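Local coordinates for aminotransferase TlmJ (Streptoalloteichus hindustanus, PDB 5UID), which probably catalyses pyridoxal 5'-phosphate-dependent transfer of an amino group in the biosynthesis of a natural product, at residues G5-F10 and G323-R329; D107-L111 and Y303-M307; A314-R318 and A378-L383. All blocks are in the same frame, centred on the assembly; numbering follows the deposited sequence.

Contact 1 (G5-F10 and G323-R329); sequences GMINVF and GVYTTFR. With SO4 (sulfate ion), chain E.
A single parallel beta bridge between Ile7 and Val324 ties the N-terminal segment 5-10 to the chain leaving helix 309-321, where Gly323 is the C-prime residue of a Schellman motif. Ile7 N donates to Gly323 O at 3.1 Å from above the carbonyl plane, and Tyr325 N donates to Ile7 O at 2.9 Å. A water bridges Gly5 O and Gly323 O. Val9 CG1, anti to the backbone N (chi1 -179°), lies over the centre of the Phe10 ring and 4.1 Å from Thr327 CG2. Val9 CG2 meets the edge of the Tyr325 ring in the conformer given, 3.4 Å from Tyr325 CD2, the side chains at about a right angle. Phe10 CE2 lies over one face of the Arg329 guanidinium, 4.0 Å from Arg329 NH1, the two planes 50° apart. In its own plane this guanidinium grips a sulfate, probably from the crystallisation liquor: Arg329 NH1 reaches O3 at 2.9 Å (168°), and Arg329 NH2 reaches O2 at 2.8 Å. Thr327 OG1 donates to sulfate O1, and Arg329 NH2 also to Phe328 O. A leucine in place of Arg329 would probably leave the sulfate without its charged partner and Phe328 O without this donor. Backbone bonds thus fix one end, while the other, where Trp234 of the second subunit packs on Thr327 and Arg329, offers cationic and hydroxyl donors suited to an anion.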
loop_
_atom_site.group_PDB
_atom_site.type_symbol
_atom_site.label_atom_id
_atom_site.label_comp_id
_atom_site.label_asym_id
_atom_site.label_seq_id
_atom_site.Cartn_x
_atom_site.Cartn_y
_atom_site.Cartn_z
ATOM N N GLY A 5 10.754 -27.822 -15.567
ATOM C CA GLY A 5 10.813 -26.694 -14.656
ATOM C C GLY A 5 11.089 -25.376 -15.353
ATOM O O GLY A 5 11.557 -25.353 -16.490
HETATM N N MSE A 6 10.797 -24.275 -14.669
HETATM C CA MSE A 6 11.008 -22.946 -15.238
HETATM C C MSE A 6 12.020 -22.136 -14.438
HETATM O O MSE A 6 11.922 -22.036 -13.215
HETATM C CB MSE A 6 9.683 -22.184 -15.318
HETATM C CG MSE A 6 9.025 -22.233 -16.685
HETATM SE SE MSE A 6 10.049 -21.286 -18.057
HETATM C CE MSE A 6 8.823 -21.559 -19.543
ATOM N N ILE A 7 12.990 -21.559 -15.138
ATOM C CA ILE A 7 13.992 -20.692 -14.528
ATOM C C ILE A 7 13.522 -19.250 -14.672
ATOM O O ILE A 7 13.408 -18.739 -15.790
ATOM C CB ILE A 7 15.368 -20.893 -15.179
ATOM C CG1 ILE A 7 15.862 -22.323 -14.945
ATOM C CG2 ILE A 7 16.365 -19.878 -14.643
ATOM C CD1 ILE A 7 17.196 -22.623 -15.588
ATOM N N ASN A 8 13.259 -18.592 -13.546
ATOM C CA ASN A 8 12.662 -17.265 -13.545
ATOM C C ASN A 8 13.720 -16.172 -13.673
ATOM O O ASN A 8 14.891 -16.361 -13.335
ATOM C CB ASN A 8 11.846 -17.040 -12.270
ATOM C CG ASN A 8 10.812 -18.126 -12.038
ATOM O OD1 ASN A 8 9.787 -18.183 -12.721
ATOM N ND2 ASN A 8 11.074 -18.993 -11.066
ATOM N N VAL A 9 13.282 -15.008 -14.161
ATOM C CA VAL A 9 14.170 -13.854 -14.286
ATOM C C VAL A 9 14.399 -13.200 -12.931
ATOM O O VAL A 9 15.520 -12.795 -12.605
ATOM C CB VAL A 9 13.599 -12.849 -15.304
ATOM C CG1 VAL A 9 14.529 -11.653 -15.453
ATOM C CG2 VAL A 9 13.386 -13.515 -16.638
ATOM N N PHE A 10 13.344 -13.074 -12.131
ATOM C CA PHE A 10 13.419 -12.524 -10.787
ATOM C C PHE A 10 12.936 -13.574 -9.797
ATOM O O PHE A 10 11.990 -14.314 -10.081
ATOM C CB PHE A 10 12.565 -11.257 -10.649
ATOM C CG PHE A 10 12.666 -10.326 -11.822
ATOM C CD1 PHE A 10 13.795 -9.549 -12.010
ATOM C CD2 PHE A 10 11.628 -10.221 -12.733
ATOM C CE1 PHE A 10 13.891 -8.691 -13.084
ATOM C CE2 PHE A 10 11.717 -9.360 -13.813
ATOM C CZ PHE A 10 12.851 -8.595 -13.988
ATOM N N GLY A 323 12.496 -23.800 -21.131
ATOM C CA GLY A 323 12.436 -23.638 -19.695
ATOM C C GLY A 323 13.264 -22.503 -19.138
ATOM O O GLY A 323 13.637 -22.553 -17.961
ATOM N N VAL A 324 13.559 -21.479 -19.933
ATOM C CA VAL A 324 14.347 -20.332 -19.488
ATOM C C VAL A 324 13.507 -19.086 -19.732
ATOM O O VAL A 324 13.366 -18.636 -20.874
ATOM C CB VAL A 324 15.703 -20.247 -20.200
ATOM C CG1 VAL A 324 16.419 -18.954 -19.829
ATOM C CG2 VAL A 324 16.561 -21.455 -19.853
ATOM N N TYR A 325 12.959 -18.510 -18.670
ATOM C CA TYR A 325 12.159 -17.305 -18.815
ATOM C C TYR A 325 13.059 -16.100 -19.056
ATOM O O TYR A 325 14.129 -15.970 -18.453
ATOM C CB TYR A 325 11.294 -17.083 -17.577
ATOM C CG TYR A 325 10.179 -16.091 -17.798
ATOM C CD1 TYR A 325 9.029 -16.454 -18.485
ATOM C CD2 TYR A 325 10.280 -14.790 -17.329
ATOM C CE1 TYR A 325 8.004 -15.548 -18.691
ATOM C CE2 TYR A 325 9.266 -13.877 -17.529
ATOM C CZ TYR A 325 8.130 -14.257 -18.210
ATOM O OH TYR A 325 7.120 -13.345 -18.408
ATOM N N THR A 326 12.630 -15.231 -19.969
ATOM C CA THR A 326 13.308 -13.971 -20.253
ATOM C C THR A 326 12.248 -12.891 -20.398
ATOM O O THR A 326 11.066 -13.182 -20.591
ATOM C CB THR A 326 14.171 -14.008 -21.526
ATOM O OG1 THR A 326 13.371 -14.394 -22.649
ATOM C CG2 THR A 326 15.349 -14.957 -21.372
ATOM N N THR A 327 12.680 -11.636 -20.308
ATOM C CA THR A 327 11.774 -10.504 -20.457
ATOM C C THR A 327 12.598 -9.270 -20.798
ATOM O O THR A 327 13.826 -9.325 -20.898
ATOM C CB THR A 327 10.944 -10.277 -19.189
ATOM O OG1 THR A 327 9.963 -9.261 -19.437
ATOM C CG2 THR A 327 11.835 -9.836 -18.034
ATOM N N PHE A 328 11.905 -8.147 -20.981
ATOM C CA PHE A 328 12.557 -6.861 -21.187
ATOM C C PHE A 328 12.007 -5.840 -20.204
ATOM O O PHE A 328 10.788 -5.730 -20.030
ATOM C CB PHE A 328 12.372 -6.347 -22.619
ATOM C CG PHE A 328 12.848 -4.933 -22.810
ATOM C CD1 PHE A 328 14.200 -4.652 -22.910
ATOM C CD2 PHE A 328 11.942 -3.884 -22.872
ATOM C CE1 PHE A 328 14.644 -3.351 -23.077
ATOM C CE2 PHE A 328 12.378 -2.582 -23.038
ATOM C CZ PHE A 328 13.730 -2.315 -23.141
ATOM N N ARG A 329 12.912 -5.106 -19.564
ATOM C CA ARG A 329 12.598 -3.929 -18.768
ATOM C C ARG A 329 13.527 -2.810 -19.211
ATOM O O ARG A 329 14.690 -3.065 -19.536
ATOM C CB ARG A 329 12.785 -4.193 -17.266
ATOM C CG ARG A 329 11.935 -5.314 -16.696
ATOM C CD ARG A 329 10.478 -4.907 -16.583
ATOM N NE ARG A 329 9.708 -5.890 -15.829
ATOM C CZ ARG A 329 9.133 -6.957 -16.371
ATOM N NH1 ARG A 329 8.451 -7.804 -15.610
ATOM N NH2 ARG A 329 9.241 -7.178 -17.674
HETATM S S SO4 E . 6.769 -10.040 -17.953
HETATM O O1 SO4 E . 7.760 -10.896 -18.597
HETATM O O2 SO4 E . 6.955 -8.659 -18.390
HETATM O O3 SO4 E . 6.930 -10.121 -16.503
HETATM O O4 SO4 E . 5.430 -10.490 -18.323
HETATM O O HOH W 1 14.552 -25.126 -17.208
#

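Contact 2 (D107-L111 and Y303-M307); sequences DPATL and YWVRM. With SO4 (sulfate ion), chain F.
Trp304 and Arg306, on one strand of the small two-stranded antiparallel sheet, reach across to the loop 107-111, which opens with an Asx turn at Asp107. The contact joins the small sheet of this aminotransferase fold to a loop that follows edge strand 100-104 of the large mixed sheet, with side chains from one partner and backbone carbonyls and small apolar groups from the other. The tight part is built on Trp304. Its CG stands between the backbone N and the carbonyl carbon (chi1 65°), which turns the indole toward the loop, and NE1 donates to Ala109 O at 3.1 Å in an almost straight bond (168°) that leaves in the ring plane. Beside it, Leu111 CD1 packs 3.8 Å from Trp304 CD1, while Tyr134 and Tyr137 meet the indole edge-to-face. The loop holds its own shape: Ala109 N donates to Asp107 OD1 at 2.9 Å, closing the Asx turn.

The other side is less enclosed and belongs to Arg306. Its chain bends at chi3 (-76°), laying one face of the guanidinium over Ala109, with Ala109 O 3.6 Å above the plane and Ala109 CB 3.4 Å from Arg306 NH1. Asp107 forms no salt bridge with this arginine, its OD1 staying 6.5 Å from Arg306 NH1. The positive charge instead meets a sulfate, probably from the crystallisation liquor, and Arg306 NH2 has a second acceptor in Cys288 O. At the guanidinium edge, Arg306 NH1 donates to sulfate O3 at 2.9 Å and Arg306 NH2 to sulfate O4 at 3.1 Å.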
loop_
_atom_site.group_PDB
_atom_site.type_symbol
_atom_site.label_atom_id
_atom_site.label_comp_id
_atom_site.label_asym_id
_atom_site.label_seq_id
_atom_site.Cartn_x
_atom_site.Cartn_y
_atom_site.Cartn_z
ATOM N N ASP A 107 21.372 5.838 -23.359
ATOM C CA ASP A 107 22.448 5.106 -24.014
ATOM C C ASP A 107 21.967 3.688 -24.297
ATOM O O ASP A 107 21.608 2.971 -23.354
ATOM C CB ASP A 107 23.684 5.099 -23.110
ATOM C CG ASP A 107 24.914 4.500 -23.774
ATOM O OD1 ASP A 107 24.783 3.604 -24.635
ATOM O OD2 ASP A 107 26.029 4.926 -23.415
ATOM N N PRO A 108 21.933 3.242 -25.556
ATOM C CA PRO A 108 21.409 1.894 -25.833
ATOM C C PRO A 108 22.253 0.775 -25.243
ATOM O O PRO A 108 21.728 -0.315 -24.989
ATOM C CB PRO A 108 21.384 1.837 -27.367
ATOM C CG PRO A 108 22.400 2.836 -27.803
ATOM C CD PRO A 108 22.356 3.940 -26.784
ATOM N N ALA A 109 23.548 1.010 -25.023
ATOM C CA ALA A 109 24.398 -0.028 -24.446
ATOM C C ALA A 109 24.075 -0.272 -22.977
ATOM O O ALA A 109 24.174 -1.410 -22.504
ATOM C CB ALA A 109 25.873 0.346 -24.607
ATOM N N THR A 110 23.687 0.771 -22.245
ATOM C CA THR A 110 23.438 0.667 -20.817
ATOM C C THR A 110 21.983 0.883 -20.432
ATOM O O THR A 110 21.619 0.597 -19.287
ATOM C CB THR A 110 24.304 1.679 -20.051
ATOM O OG1 THR A 110 23.918 3.009 -20.422
ATOM C CG2 THR A 110 25.775 1.474 -20.370
ATOM N N LEU A 111 21.151 1.385 -21.347
ATOM C CA LEU A 111 19.753 1.731 -21.084
ATOM C C LEU A 111 19.613 2.779 -19.978
ATOM O O LEU A 111 18.553 2.895 -19.355
ATOM C CB LEU A 111 18.915 0.486 -20.758
ATOM C CG LEU A 111 18.675 -0.477 -21.930
ATOM C CD1 LEU A 111 19.853 -1.418 -22.150
ATOM C CD2 LEU A 111 17.381 -1.263 -21.747
ATOM N N TYR A 303 20.751 -8.768 -15.827
ATOM C CA TYR A 303 21.825 -9.131 -16.747
ATOM C C TYR A 303 21.236 -9.055 -18.151
ATOM O O TYR A 303 20.591 -10.001 -18.615
ATOM C CB TYR A 303 22.404 -10.510 -16.452
ATOM C CG TYR A 303 23.683 -10.754 -17.219
ATOM C CD1 TYR A 303 24.913 -10.382 -16.690
ATOM C CD2 TYR A 303 23.660 -11.324 -18.486
ATOM C CE1 TYR A 303 26.084 -10.590 -17.391
ATOM C CE2 TYR A 303 24.827 -11.533 -19.195
ATOM C CZ TYR A 303 26.036 -11.163 -18.642
ATOM O OH TYR A 303 27.202 -11.372 -19.340
ATOM N N TRP A 304 21.449 -7.928 -18.820
ATOM C CA TRP A 304 20.855 -7.669 -20.124
ATOM C C TRP A 304 21.874 -7.944 -21.223
ATOM O O TRP A 304 23.021 -7.495 -21.145
ATOM C CB TRP A 304 20.344 -6.230 -20.214
ATOM C CG TRP A 304 21.415 -5.172 -20.141
ATOM C CD1 TRP A 304 21.948 -4.474 -21.186
ATOM C CD2 TRP A 304 22.071 -4.689 -18.960
ATOM N NE1 TRP A 304 22.893 -3.587 -20.731
ATOM C CE2 TRP A 304 22.989 -3.699 -19.369
ATOM C CE3 TRP A 304 21.971 -4.996 -17.598
ATOM C CZ2 TRP A 304 23.803 -3.017 -18.466
ATOM C CZ3 TRP A 304 22.782 -4.318 -16.703
ATOM C CH2 TRP A 304 23.685 -3.339 -17.140
ATOM N N VAL A 305 21.452 -8.691 -22.234
ATOM C CA VAL A 305 22.269 -8.956 -23.407
ATOM C C VAL A 305 21.601 -8.304 -24.606
ATOM O O VAL A 305 20.373 -8.161 -24.659
ATOM C CB VAL A 305 22.470 -10.468 -23.641
ATOM C CG1 VAL A 305 23.345 -11.062 -22.547
ATOM C CG2 VAL A 305 21.126 -11.178 -23.699
ATOM N N ARG A 306 22.420 -7.901 -25.574
ATOM C CA ARG A 306 21.948 -7.206 -26.761
ATOM C C ARG A 306 22.209 -8.048 -28.002
ATOM O O ARG A 306 23.261 -8.683 -28.127
ATOM C CB ARG A 306 22.627 -5.843 -26.902
ATOM C CG ARG A 306 22.167 -4.813 -25.882
ATOM C CD ARG A 306 23.149 -3.656 -25.813
ATOM N NE ARG A 306 24.357 -4.030 -25.083
ATOM C CZ ARG A 306 25.566 -3.533 -25.326
ATOM N NH1 ARG A 306 25.739 -2.646 -26.297
ATOM N NH2 ARG A 306 26.603 -3.933 -24.604
HETATM N N MSE A 307 21.247 -8.046 -28.917
HETATM C CA MSE A 307 21.359 -8.797 -30.158
HETATM C C MSE A 307 20.554 -8.111 -31.257
HETATM O O MSE A 307 19.891 -7.106 -31.006
HETATM C CB MSE A 307 20.891 -10.238 -29.953
HETATM C CG MSE A 307 19.423 -10.372 -29.585
HETATM SE SE MSE A 307 19.013 -12.068 -28.704
HETATM C CE MSE A 307 19.540 -11.605 -26.890
HETATM S S SO4 F . 29.380 -1.927 -26.032
HETATM O O1 SO4 F . 30.730 -1.860 -26.583
HETATM O O2 SO4 F . 28.860 -0.575 -25.856
HETATM O O3 SO4 F . 28.519 -2.666 -26.951
HETATM O O4 SO4 F . 29.415 -2.607 -24.739
#

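Contact 3 (A314-R318 and A378-L383); sequences AMARR and AGLAAL
Arg318 runs straight from helix 309-321 to Gly379, its CG anti to the backbone N (chi1 -178°) and the chain fully extended as far as NE, which comes within 3.3 Å of Gly379 CA. One turn earlier, the selenomethionine Met315 also starts anti but bends at chi2 (69°), carrying SE to 3.9 Å from Gly379 C and CE close to Gly379 CA. The glycine thus receives both side chains against bare backbone. A CB there would stand only 2.6 Å from Met315 CE, a clash, and would be tight against Arg318 CD. Beyond Gly379 the guanidinium lies flat against a methyl group: Ala382 CB sits over one face, toward the rim, 3.7 Å from Arg318 NH1. Arg322 brings a like charge close to Arg318 NH2. At the other end of the contact Leu383 CD1 wedges against the first helix, 3.8 Å from Met315 N and 3.9 Å from Ala314 CB, and also approaches Met315 SE. The interface rests on van der Waals contact throughout. On its buried side, Met315 continues onto Leu356 of strand 355-358 and onto Met307. The short helical segments approach to 10.2 Å between axes and cross at 130°, an ordinary helix-on-helix packing that joins helix 309-321 to the C-terminal helix 366-383 beside the small antiparallel sheet.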
loop_
_atom_site.group_PDB
_atom_site.type_symbol
_atom_site.label_atom_id
_atom_site.label_comp_id
_atom_site.label_asym_id
_atom_site.label_seq_id
_atom_site.Cartn_x
_atom_site.Cartn_y
_atom_site.Cartn_z
ATOM N N ALA A 314 12.454 -13.953 -31.321
ATOM C CA ALA A 314 12.601 -15.386 -31.545
ATOM C C ALA A 314 13.470 -16.032 -30.475
ATOM O O ALA A 314 13.274 -17.207 -30.141
ATOM C CB ALA A 314 13.185 -15.641 -32.934
HETATM N N MSE A 315 14.422 -15.285 -29.924
HETATM C CA MSE A 315 15.278 -15.789 -28.860
HETATM C C MSE A 315 14.481 -16.032 -27.582
HETATM O O MSE A 315 14.639 -17.063 -26.925
HETATM C CB MSE A 315 16.417 -14.812 -28.579
HETATM C CG MSE A 315 17.447 -15.348 -27.615
HETATM SE SE MSE A 315 18.455 -16.809 -28.409
HETATM C CE MSE A 315 19.072 -17.623 -26.779
ATOM N N ALA A 316 13.624 -15.069 -27.233
ATOM C CA ALA A 316 12.801 -15.209 -26.036
ATOM C C ALA A 316 11.800 -16.349 -26.184
ATOM O O ALA A 316 11.536 -17.076 -25.220
ATOM C CB ALA A 316 12.084 -13.894 -25.734
ATOM N N ARG A 317 11.239 -16.523 -27.384
ATOM C CA ARG A 317 10.324 -17.637 -27.620
ATOM C C ARG A 317 11.045 -18.974 -27.504
ATOM O O ARG A 317 10.511 -19.929 -26.928
ATOM C CB ARG A 317 9.673 -17.503 -28.998
ATOM C CG ARG A 317 8.525 -16.510 -29.066
ATOM C CD ARG A 317 8.580 -15.694 -30.352
ATOM N NE ARG A 317 8.742 -16.535 -31.537
ATOM C CZ ARG A 317 9.070 -16.073 -32.740
ATOM N NH1 ARG A 317 9.197 -16.908 -33.763
ATOM N NH2 ARG A 317 9.276 -14.775 -32.918
ATOM N N ARG A 318 12.258 -19.060 -28.052
ATOM C CA ARG A 318 13.023 -20.300 -27.978
ATOM C C ARG A 318 13.418 -20.613 -26.539
ATOM O O ARG A 318 13.258 -21.748 -26.075
ATOM C CB ARG A 318 14.260 -20.206 -28.869
ATOM C CG ARG A 318 15.102 -21.470 -28.889
ATOM C CD ARG A 318 16.356 -21.285 -29.724
ATOM N NE ARG A 318 17.238 -22.446 -29.653
ATOM C CZ ARG A 318 17.296 -23.400 -30.575
ATOM N NH1 ARG A 318 16.525 -23.333 -31.652
ATOM N NH2 ARG A 318 18.130 -24.421 -30.423
ATOM N N ALA A 378 23.319 -21.925 -27.725
ATOM C CA ALA A 378 22.670 -22.759 -28.731
ATOM C C ALA A 378 21.613 -21.977 -29.500
ATOM O O ALA A 378 21.479 -22.136 -30.719
ATOM C CB ALA A 378 22.052 -23.993 -28.075
ATOM N N GLY A 379 20.854 -21.130 -28.804
ATOM C CA GLY A 379 19.823 -20.356 -29.476
ATOM C C GLY A 379 20.388 -19.397 -30.504
ATOM O O GLY A 379 19.870 -19.290 -31.620
ATOM N N LEU A 380 21.462 -18.691 -30.148
ATOM C CA LEU A 380 22.061 -17.755 -31.091
ATOM C C LEU A 380 22.723 -18.478 -32.256
ATOM O O LEU A 380 22.740 -17.956 -33.377
ATOM C CB LEU A 380 23.068 -16.858 -30.376
ATOM C CG LEU A 380 23.275 -15.496 -31.037
ATOM C CD1 LEU A 380 21.954 -14.750 -31.138
ATOM C CD2 LEU A 380 24.288 -14.683 -30.262
ATOM N N ALA A 381 23.270 -19.675 -32.021
ATOM C CA ALA A 381 23.842 -20.447 -33.119
ATOM C C ALA A 381 22.766 -20.872 -34.109
ATOM O O ALA A 381 22.988 -20.847 -35.326
ATOM C CB ALA A 381 24.586 -21.667 -32.576
ATOM N N ALA A 382 21.591 -21.254 -33.609
ATOM C CA ALA A 382 20.512 -21.698 -34.483
ATOM C C ALA A 382 19.843 -20.540 -35.212
ATOM O O ALA A 382 19.380 -20.713 -36.344
ATOM C CB ALA A 382 19.472 -22.477 -33.677
ATOM N N LEU A 383 19.780 -19.364 -34.591
ATOM C CA LEU A 383 19.133 -18.208 -35.197
ATOM C C LEU A 383 20.077 -17.375 -36.053
ATOM O O LEU A 383 19.650 -16.355 -36.604
ATOM C CB LEU A 383 18.508 -17.327 -34.111
ATOM C CG LEU A 383 17.353 -17.963 -33.334
ATOM C CD1 LEU A 383 16.822 -17.010 -32.277
ATOM C CD2 LEU A 383 16.246 -18.391 -34.282
#

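All three contacts are only partly buried, and contact 3 lies farthest out, its centre about 29 Å from the centre of the chain, against about 19 Å and 17 Å for contacts 1 and 2. Helix 309-321 connects them: it follows the strand of contact 2, supplies half of contact 3 and is closed by the Schellman glycine that opens one side of contact 1. Direct packing completes the link, through Phe328 on Leu111, Thr326 on Ala316 and Met307 on Met315. Their chemistry differs: backbone pairing in contact 1, an indole-to-carbonyl bond in contact 2, and van der Waals packing, an arginine included, in contact 3. Arginines in contacts 1 and 2 bind sulfate, whereas Arg318 lies against a methyl group.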